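PDB 2D69: ribulose bisphosphate carboxylase from Pyrococcus horikoshii, which probably catalyses the carboxylation of ribulose 1,5-bisphosphate to two molecules of 3-phosphoglycerate, in an archaeal pathway of AMP degradation. Local coordinates for residues A[9-14]-A[43-48]; A[68-73]-A[84-89]. All blocks are in the same frame, centred on the assembly; numbering follows the deposited sequence.

Interaction 1: residues A[9-14]-A[43-48]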
ATOM      1  N   GLU A   9     -26.962   0.792 -46.605  1.00 25.14           N
ATOM      2  CA  GLU A   9     -26.106  -0.377 -46.570  1.00 24.78           C
ATOM      3  C   GLU A   9     -27.061  -1.545 -46.445  1.00 24.64           C
ATOM      4  O   GLU A   9     -28.049  -1.462 -45.709  1.00 24.75           O
ATOM      5  CB  GLU A   9     -25.144  -0.283 -45.400  1.00 24.95           C
ATOM      6  CG  GLU A   9     -24.174  -1.445 -45.307  1.00 26.75           C
ATOM      7  CD  GLU A   9     -23.159  -1.439 -46.423  1.00 29.25           C
ATOM      8  OE1 GLU A   9     -23.542  -1.788 -47.555  1.00 30.81           O
ATOM      9  OE2 GLU A   9     -21.980  -1.097 -46.157  1.00 31.40           O
ATOM     10  N   TRP A  10     -26.820  -2.600 -47.213  1.00 24.49           N
ATOM     11  CA  TRP A  10     -27.750  -3.727 -47.294  1.00 24.54           C
ATOM     12  C   TRP A  10     -26.991  -5.052 -47.257  1.00 22.88           C
ATOM     13  O   TRP A  10     -25.787  -5.090 -47.499  1.00 22.54           O
ATOM     14  CB  TRP A  10     -28.630  -3.608 -48.540  1.00 25.33           C
ATOM     15  CG  TRP A  10     -27.894  -3.778 -49.841  1.00 30.04           C
ATOM     16  CD1 TRP A  10     -27.935  -4.866 -50.669  1.00 35.18           C
ATOM     17  CD2 TRP A  10     -26.989  -2.843 -50.469  1.00 36.24           C
ATOM     18  NE1 TRP A  10     -27.125  -4.674 -51.768  1.00 37.18           N
ATOM     19  CE2 TRP A  10     -26.532  -3.441 -51.677  1.00 37.92           C
ATOM     20  CE3 TRP A  10     -26.527  -1.558 -50.146  1.00 37.42           C
ATOM     21  CZ2 TRP A  10     -25.629  -2.803 -52.548  1.00 39.00           C
ATOM     22  CZ3 TRP A  10     -25.624  -0.931 -51.008  1.00 39.98           C
ATOM     23  CH2 TRP A  10     -25.189  -1.557 -52.199  1.00 39.65           C
ATOM     24  N   TYR A  11     -27.697  -6.136 -46.956  1.00 22.01           N
ATOM     25  CA  TYR A  11     -27.044  -7.425 -46.665  1.00 21.06           C
ATOM     26  C   TYR A  11     -26.173  -7.943 -47.826  1.00 19.57           C
ATOM     27  O   TYR A  11     -25.064  -8.390 -47.616  1.00 17.28           O
ATOM     28  CB  TYR A  11     -28.081  -8.480 -46.227  1.00 21.86           C
ATOM     29  CG  TYR A  11     -28.892  -8.064 -45.017  1.00 23.19           C
ATOM     30  CD1 TYR A  11     -30.280  -7.984 -45.087  1.00 26.56           C
ATOM     31  CD2 TYR A  11     -28.273  -7.710 -43.819  1.00 25.21           C
ATOM     32  CE1 TYR A  11     -31.049  -7.590 -43.970  1.00 26.95           C
ATOM     33  CE2 TYR A  11     -29.032  -7.306 -42.694  1.00 26.85           C
ATOM     34  CZ  TYR A  11     -30.419  -7.242 -42.789  1.00 28.75           C
ATOM     35  OH  TYR A  11     -31.204  -6.847 -41.719  1.00 30.19           O
ATOM     36  N   LEU A  12     -26.639  -7.803 -49.051  1.00 18.39           N
ATOM     37  CA  LEU A  12     -25.937  -8.378 -50.192  1.00 18.31           C
ATOM     38  C   LEU A  12     -24.650  -7.596 -50.492  1.00 18.66           C
ATOM     39  O   LEU A  12     -23.743  -8.101 -51.184  1.00 18.95           O
ATOM     40  CB  LEU A  12     -26.853  -8.403 -51.422  1.00 18.78           C
ATOM     41  CG  LEU A  12     -28.120  -9.278 -51.451  1.00 18.70           C
ATOM     42  CD1 LEU A  12     -28.918  -9.097 -52.752  1.00 17.48           C
ATOM     43  CD2 LEU A  12     -27.778 -10.728 -51.280  1.00 20.41           C
ATOM     44  N   ASP A  13     -24.534  -6.383 -49.951  1.00 17.52           N
ATOM     45  CA  ASP A  13     -23.320  -5.617 -50.153  1.00 17.56           C
ATOM     46  C   ASP A  13     -22.133  -6.217 -49.403  1.00 17.55           C
ATOM     47  O   ASP A  13     -20.977  -5.941 -49.715  1.00 16.18           O
ATOM     48  CB  ASP A  13     -23.499  -4.187 -49.708  1.00 18.46           C
ATOM     49  CG  ASP A  13     -22.420  -3.280 -50.275  1.00 20.56           C
ATOM     50  OD1 ASP A  13     -22.000  -2.353 -49.556  1.00 20.58           O
ATOM     51  OD2 ASP A  13     -21.936  -3.434 -51.430  1.00 21.30           O
ATOM     52  N   PHE A  14     -22.454  -7.054 -48.427  1.00 16.74           N
ATOM     53  CA  PHE A  14     -21.450  -7.801 -47.686  1.00 16.99           C
ATOM     54  C   PHE A  14     -20.986  -9.102 -48.381  1.00 17.16           C
ATOM     55  O   PHE A  14     -20.081  -9.786 -47.892  1.00 17.21           O
ATOM     56  CB  PHE A  14     -21.997  -8.091 -46.303  1.00 16.53           C
ATOM     57  CG  PHE A  14     -22.155  -6.869 -45.454  1.00 14.45           C
ATOM     58  CD1 PHE A  14     -21.192  -6.523 -44.531  1.00 13.47           C
ATOM     59  CD2 PHE A  14     -23.274  -6.098 -45.536  1.00 12.45           C
ATOM     60  CE1 PHE A  14     -21.368  -5.438 -43.726  1.00 10.75           C
ATOM     61  CE2 PHE A  14     -23.425  -4.994 -44.760  1.00 10.01           C
ATOM     62  CZ  PHE A  14     -22.471  -4.652 -43.868  1.00 11.98           C
ATOM     63  N   ALA A  43     -26.164 -15.200 -45.817  1.00 14.12           N
ATOM     64  CA  ALA A  43     -24.726 -15.059 -45.593  1.00 14.27           C
ATOM     65  C   ALA A  43     -24.348 -13.571 -45.317  1.00 14.40           C
ATOM     66  O   ALA A  43     -23.581 -13.269 -44.397  1.00 13.12           O
ATOM     67  CB  ALA A  43     -23.973 -15.627 -46.781  1.00 14.22           C
ATOM     68  N   GLY A  44     -24.933 -12.674 -46.103  1.00 13.41           N
ATOM     69  CA  GLY A  44     -24.802 -11.245 -45.920  1.00 14.17           C
ATOM     70  C   GLY A  44     -25.213 -10.809 -44.522  1.00 14.13           C
ATOM     71  O   GLY A  44     -24.483 -10.070 -43.883  1.00 14.40           O
ATOM     72  N   ARG A  45     -26.350 -11.303 -44.041  1.00 13.22           N
ATOM     73  CA  ARG A  45     -26.819 -11.023 -42.705  1.00 13.67           C
ATOM     74  C   ARG A  45     -25.786 -11.432 -41.643  1.00 14.24           C
ATOM     75  O   ARG A  45     -25.557 -10.710 -40.652  1.00 14.39           O
ATOM     76  CB  ARG A  45     -28.125 -11.766 -42.458  1.00 14.35           C
ATOM     77  CG  ARG A  45     -29.302 -11.075 -43.161  1.00 12.59           C
ATOM     78  CD  ARG A  45     -30.590 -11.856 -43.067  1.00 14.15           C
ATOM     79  NE  ARG A  45     -31.689 -11.242 -43.856  1.00 16.90           N
ATOM     80  CZ  ARG A  45     -32.603 -10.398 -43.363  1.00 17.79           C
ATOM     81  NH1 ARG A  45     -32.578 -10.012 -42.089  1.00 17.49           N
ATOM     82  NH2 ARG A  45     -33.553  -9.895 -44.168  1.00 21.48           N
ATOM     83  N   ILE A  46     -25.150 -12.576 -41.848  1.00 13.82           N
ATOM     84  CA  ILE A  46     -24.095 -12.985 -40.903  1.00 15.35           C
ATOM     85  C   ILE A  46     -22.935 -11.965 -40.905  1.00 15.34           C
ATOM     86  O   ILE A  46     -22.447 -11.551 -39.832  1.00 15.71           O
ATOM     87  CB  ILE A  46     -23.585 -14.395 -41.200  1.00 14.81           C
ATOM     88  CG1 ILE A  46     -24.753 -15.379 -41.113  1.00 15.18           C
ATOM     89  CG2 ILE A  46     -22.523 -14.791 -40.130  1.00 14.70           C
ATOM     90  CD1 ILE A  46     -24.505 -16.723 -41.834  1.00 16.89           C
ATOM     91  N   ALA A  47     -22.504 -11.566 -42.103  1.00 15.85           N
ATOM     92  CA  ALA A  47     -21.303 -10.704 -42.264  1.00 16.42           C
ATOM     93  C   ALA A  47     -21.586  -9.313 -41.678  1.00 16.41           C
ATOM     94  O   ALA A  47     -20.763  -8.660 -40.992  1.00 14.81           O
ATOM     95  CB  ALA A  47     -20.937 -10.630 -43.751  1.00 16.43           C
ATOM     96  N   SER A  48     -22.800  -8.884 -41.951  1.00 15.16           N
ATOM     97  CA  SER A  48     -23.324  -7.614 -41.492  1.00 16.00           C
ATOM     98  C   SER A  48     -23.399  -7.481 -39.954  1.00 15.73           C
ATOM     99  O   SER A  48     -22.871  -6.538 -39.350  1.00 15.07           O
ATOM    100  CB  SER A  48     -24.740  -7.487 -42.052  1.00 15.65           C
ATOM    101  OG  SER A  48     -25.212  -6.274 -41.638  1.00 18.84           O
TER
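Two aromatic side chains, Tyr-11 and Phe-14, pack a short 3-10 turn against helix 39-49 in a buried contact. The turn follows strand 7-9, and no hydrogen bond joins the two segments. The backbones meet where Tyr-11 O lies 3.3 Å from Gly-44 CA, in a CA-H...O contact. This approach depends on the missing side chain, because a CB on Gly-44 would clash with that oxygen. Arg-45 lies across the Tyr-11 ring. Arg-45 CG sits over the centre of one face, 3.5 Å from the Tyr-11 ring centroid, in a CH-pi contact. The chain then runs extended from CG to NE (chi2 174°, chi3 -175°), which carries the guanidinium over the CE1 side of the ring. Arg-45 CZ is 3.3 Å from Tyr-11 CE1, and the guanidinium and ring planes are 33° apart. The charged end also forms a salt bridge with Glu-41; this bridge probably helps to fix how the guanidinium is turned. Helix 39-49 lies on the beta sheet of the rubisco N-terminal domain, with Ile-46 turned to strands 26-34 and 115-124. The 9-14 segment touches another side of the helix. Here Ser-48 serves both rings. Ser-48 CB stands at the edge of the Tyr-11 ring, 4.0 Å from Tyr-11 CD2. Ser-48 CA lies over one face of the Phe-14 ring, 3.8 Å from its centroid, offset toward the rim. Phe-14 CB also meets the helix, 3.8 Å from Ala-47 CB. At the edge of the Phe-14 ring, in its plane, lies Tyr-11 O, which also accepts the backbone N-H of Phe-14.

Interaction 2: residues A[68-73]-A[84-89]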
ATOM      1  N   SER A  68     -14.383  -1.251 -41.981  1.00 21.79           N
ATOM      2  CA  SER A  68     -14.676  -2.207 -40.947  1.00 22.19           C
ATOM      3  C   SER A  68     -15.666  -3.298 -41.429  1.00 22.24           C
ATOM      4  O   SER A  68     -16.114  -4.066 -40.626  1.00 24.03           O
ATOM      5  CB  SER A  68     -15.219  -1.509 -39.688  1.00 22.32           C
ATOM      6  OG  SER A  68     -14.336  -0.490 -39.163  1.00 19.80           O
ATOM      7  N   MET A  69     -15.987  -3.362 -42.720  1.00 21.04           N
ATOM      8  CA  MET A  69     -16.984  -4.316 -43.240  1.00 21.66           C
ATOM      9  C   MET A  69     -16.437  -5.697 -43.395  1.00 20.18           C
ATOM     10  O   MET A  69     -15.390  -5.853 -43.993  1.00 19.93           O
ATOM     11  CB  MET A  69     -17.390  -3.944 -44.646  1.00 21.64           C
ATOM     12  CG  MET A  69     -18.307  -2.786 -44.764  1.00 26.84           C
ATOM     13  SD  MET A  69     -18.691  -2.592 -46.543  1.00 34.01           S
ATOM     14  CE  MET A  69     -20.069  -3.711 -46.787  1.00 30.79           C
ATOM     15  N   ALA A  70     -17.183  -6.705 -42.946  1.00 20.08           N
ATOM     16  CA  ALA A  70     -16.822  -8.090 -43.190  1.00 19.82           C
ATOM     17  C   ALA A  70     -17.298  -8.434 -44.606  1.00 19.63           C
ATOM     18  O   ALA A  70     -18.164  -7.755 -45.161  1.00 19.54           O
ATOM     19  CB  ALA A  70     -17.437  -9.003 -42.167  1.00 20.55           C
ATOM     20  N   LYS A  71     -16.665  -9.414 -45.235  1.00 19.74           N
ATOM     21  CA  LYS A  71     -17.026  -9.797 -46.603  1.00 19.87           C
ATOM     22  C   LYS A  71     -17.179 -11.301 -46.734  1.00 18.39           C
ATOM     23  O   LYS A  71     -16.255 -12.040 -46.386  1.00 16.86           O
ATOM     24  CB  LYS A  71     -15.970  -9.300 -47.586  1.00 20.49           C
ATOM     25  CG  LYS A  71     -16.148  -7.827 -48.011  1.00 26.26           C
ATOM     26  CD  LYS A  71     -17.111  -7.611 -49.215  1.00 30.07           C
ATOM     27  CE  LYS A  71     -17.528  -6.114 -49.397  1.00 32.36           C
ATOM     28  NZ  LYS A  71     -17.779  -5.424 -48.036  1.00 35.35           N
ATOM     29  N   VAL A  72     -18.314 -11.753 -47.258  1.00 17.74           N
ATOM     30  CA  VAL A  72     -18.508 -13.166 -47.575  1.00 17.64           C
ATOM     31  C   VAL A  72     -17.782 -13.441 -48.873  1.00 17.75           C
ATOM     32  O   VAL A  72     -18.140 -12.879 -49.897  1.00 18.05           O
ATOM     33  CB  VAL A  72     -19.998 -13.549 -47.772  1.00 17.43           C
ATOM     34  CG1 VAL A  72     -20.112 -15.056 -48.051  1.00 18.24           C
ATOM     35  CG2 VAL A  72     -20.837 -13.137 -46.568  1.00 17.25           C
ATOM     36  N   PHE A  73     -16.762 -14.301 -48.832  1.00 18.02           N
ATOM     37  CA  PHE A  73     -15.947 -14.583 -50.003  1.00 18.14           C
ATOM     38  C   PHE A  73     -16.060 -16.020 -50.551  1.00 18.66           C
ATOM     39  O   PHE A  73     -15.584 -16.313 -51.675  1.00 19.45           O
ATOM     40  CB  PHE A  73     -14.503 -14.204 -49.714  1.00 17.23           C
ATOM     41  CG  PHE A  73     -13.784 -15.133 -48.779  1.00 18.33           C
ATOM     42  CD1 PHE A  73     -13.107 -16.246 -49.277  1.00 19.26           C
ATOM     43  CD2 PHE A  73     -13.761 -14.884 -47.396  1.00 16.61           C
ATOM     44  CE1 PHE A  73     -12.426 -17.114 -48.425  1.00 19.17           C
ATOM     45  CE2 PHE A  73     -13.067 -15.736 -46.522  1.00 17.43           C
ATOM     46  CZ  PHE A  73     -12.394 -16.850 -47.034  1.00 19.34           C
ATOM     47  N   ALA A  84     -20.503 -20.727 -45.397  1.00 15.00           N
ATOM     48  CA  ALA A  84     -19.878 -19.461 -45.773  1.00 14.38           C
ATOM     49  C   ALA A  84     -18.562 -19.279 -45.036  1.00 14.96           C
ATOM     50  O   ALA A  84     -18.450 -19.663 -43.885  1.00 14.46           O
ATOM     51  CB  ALA A  84     -20.784 -18.309 -45.462  1.00 15.02           C
ATOM     52  N   LYS A  85     -17.573 -18.706 -45.719  1.00 13.97           N
ATOM     53  CA  LYS A  85     -16.378 -18.221 -45.072  1.00 14.49           C
ATOM     54  C   LYS A  85     -16.424 -16.731 -45.222  1.00 14.28           C
ATOM     55  O   LYS A  85     -16.747 -16.203 -46.291  1.00 14.25           O
ATOM     56  CB  LYS A  85     -15.121 -18.782 -45.724  1.00 14.88           C
ATOM     57  CG  LYS A  85     -15.130 -20.274 -45.909  1.00 15.62           C
ATOM     58  CD  LYS A  85     -13.768 -20.763 -46.407  1.00 19.10           C
ATOM     59  CE  LYS A  85     -13.803 -22.237 -46.833  1.00 22.38           C
ATOM     60  NZ  LYS A  85     -12.610 -22.631 -47.652  1.00 24.59           N
ATOM     61  N   ILE A  86     -16.114 -16.042 -44.146  1.00 13.34           N
ATOM     62  CA  ILE A  86     -16.256 -14.593 -44.080  1.00 14.45           C
ATOM     63  C   ILE A  86     -14.947 -14.004 -43.580  1.00 13.97           C
ATOM     64  O   ILE A  86     -14.300 -14.576 -42.694  1.00 13.18           O
ATOM     65  CB  ILE A  86     -17.429 -14.187 -43.160  1.00 14.72           C
ATOM     66  CG1 ILE A  86     -18.750 -14.849 -43.637  1.00 15.25           C
ATOM     67  CG2 ILE A  86     -17.564 -12.655 -43.155  1.00 17.02           C
ATOM     68  CD1 ILE A  86     -19.994 -14.576 -42.698  1.00 13.97           C
ATOM     69  N   ALA A  87     -14.559 -12.902 -44.207  1.00 13.77           N
ATOM     70  CA  ALA A  87     -13.313 -12.225 -43.910  1.00 14.35           C
ATOM     71  C   ALA A  87     -13.552 -10.916 -43.174  1.00 14.18           C
ATOM     72  O   ALA A  87     -14.406 -10.135 -43.572  1.00 13.79           O
ATOM     73  CB  ALA A  87     -12.537 -11.963 -45.184  1.00 14.36           C
ATOM     74  N   TYR A  88     -12.736 -10.694 -42.140  1.00 15.18           N
ATOM     75  CA  TYR A  88     -12.844  -9.599 -41.174  1.00 15.89           C
ATOM     76  C   TYR A  88     -11.545  -8.826 -41.065  1.00 15.76           C
ATOM     77  O   TYR A  88     -10.523  -9.393 -40.687  1.00 16.11           O
ATOM     78  CB  TYR A  88     -13.175 -10.149 -39.763  1.00 15.41           C
ATOM     79  CG  TYR A  88     -14.537 -10.843 -39.697  1.00 15.62           C
ATOM     80  CD1 TYR A  88     -15.651 -10.179 -39.238  1.00 13.33           C
ATOM     81  CD2 TYR A  88     -14.688 -12.166 -40.123  1.00 15.19           C
ATOM     82  CE1 TYR A  88     -16.875 -10.802 -39.178  1.00 13.37           C
ATOM     83  CE2 TYR A  88     -15.875 -12.812 -40.040  1.00 14.24           C
ATOM     84  CZ  TYR A  88     -16.987 -12.125 -39.588  1.00 14.16           C
ATOM     85  OH  TYR A  88     -18.177 -12.781 -39.567  1.00 14.19           O
ATOM     86  N   PRO A  89     -11.585  -7.530 -41.357  1.00 15.52           N
ATOM     87  CA  PRO A  89     -10.450  -6.657 -41.091  1.00 15.19           C
ATOM     88  C   PRO A  89     -10.248  -6.430 -39.601  1.00 14.71           C
ATOM     89  O   PRO A  89     -11.216  -6.403 -38.810  1.00 13.71           O
ATOM     90  CB  PRO A  89     -10.832  -5.363 -41.820  1.00 15.49           C
ATOM     91  CG  PRO A  89     -12.268  -5.344 -41.754  1.00 17.18           C
ATOM     92  CD  PRO A  89     -12.735  -6.782 -41.894  1.00 16.20           C
TER
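Phe-73 reaches across the neighbouring strand and lays its ring beside Lys-85 and Ala-87. Its CG lies between the backbone N and the carbonyl carbon (chi1 73°), and this turns the ring back over the partner strand. From CB the path leads to Phe-73 CG, 4.0 Å from Lys-85 O. Phe-73 CD2 touches both Lys-85 O and, at 3.9 Å, Ala-87 CB. CE2 lies near the carbonyl group of Lys-85. CE1 and CZ both lie against Lys-85 CB, with Phe-73 CZ, at the tip, 3.6 Å from Lys-85 CB. The N-H of Ala-87 is at the ring edge but bonds to Lys-71 O. With an alanine here the ring is gone, and Lys-85 CB and Ala-87 CB would probably lose their apolar neighbour, opening a gap beside the strand. The two segments belong to an antiparallel beta hairpin, strands 71-78 and 81-88, at one side of the N-terminal domain sheet. Lys-71 and Ala-87 form a hydrogen-bonded pair. Ala-87 N to Lys-71 O is 2.9 Å and almost straight at 172°, and Lys-71 N donates to Ala-87 O in return. Phe-73 N to Lys-85 O, at 3.2 Å, continues the pairing and runs nearly along the C=O axis. Val-72 and Ile-86 form the non-hydrogen-bonded pair between, with Val-72 CG2 4.0 Å from Ile-86 CG1; both side chains also touch Ala-47 of helix 39-49. Beyond the pairing, Ala-70 CB sits over one face of Tyr-88, 3.5 Å from Tyr-88 CE1. The Tyr-88 hydroxyl is hydrogen-bonded to Ser-50 OG, which probably helps to hold that end of the ring.

In the fold
The two contacts lie in series along the chain. Interaction 1 closes at residue 48 before interaction 2 opens at residue 68. Their centres are about 9 Å apart, on the same side of the chain's centre and away from the annotated sites. They meet directly: Phe-14 O is 2.7 Å from Val-72 N, a probable backbone hydrogen bond. The Phe-14 ring also packs on the hairpin segment, with Phe-14 CD1 3.3 Å from Ala-70 O. Helix 39-49 meets both the turn and the hairpin. The 9-14 turn is thus fastened both to the helix and to the hairpin strand 71-78. Together the contacts join turn, helix and sheet within the N-terminal domain, separate from the alpha/beta barrel.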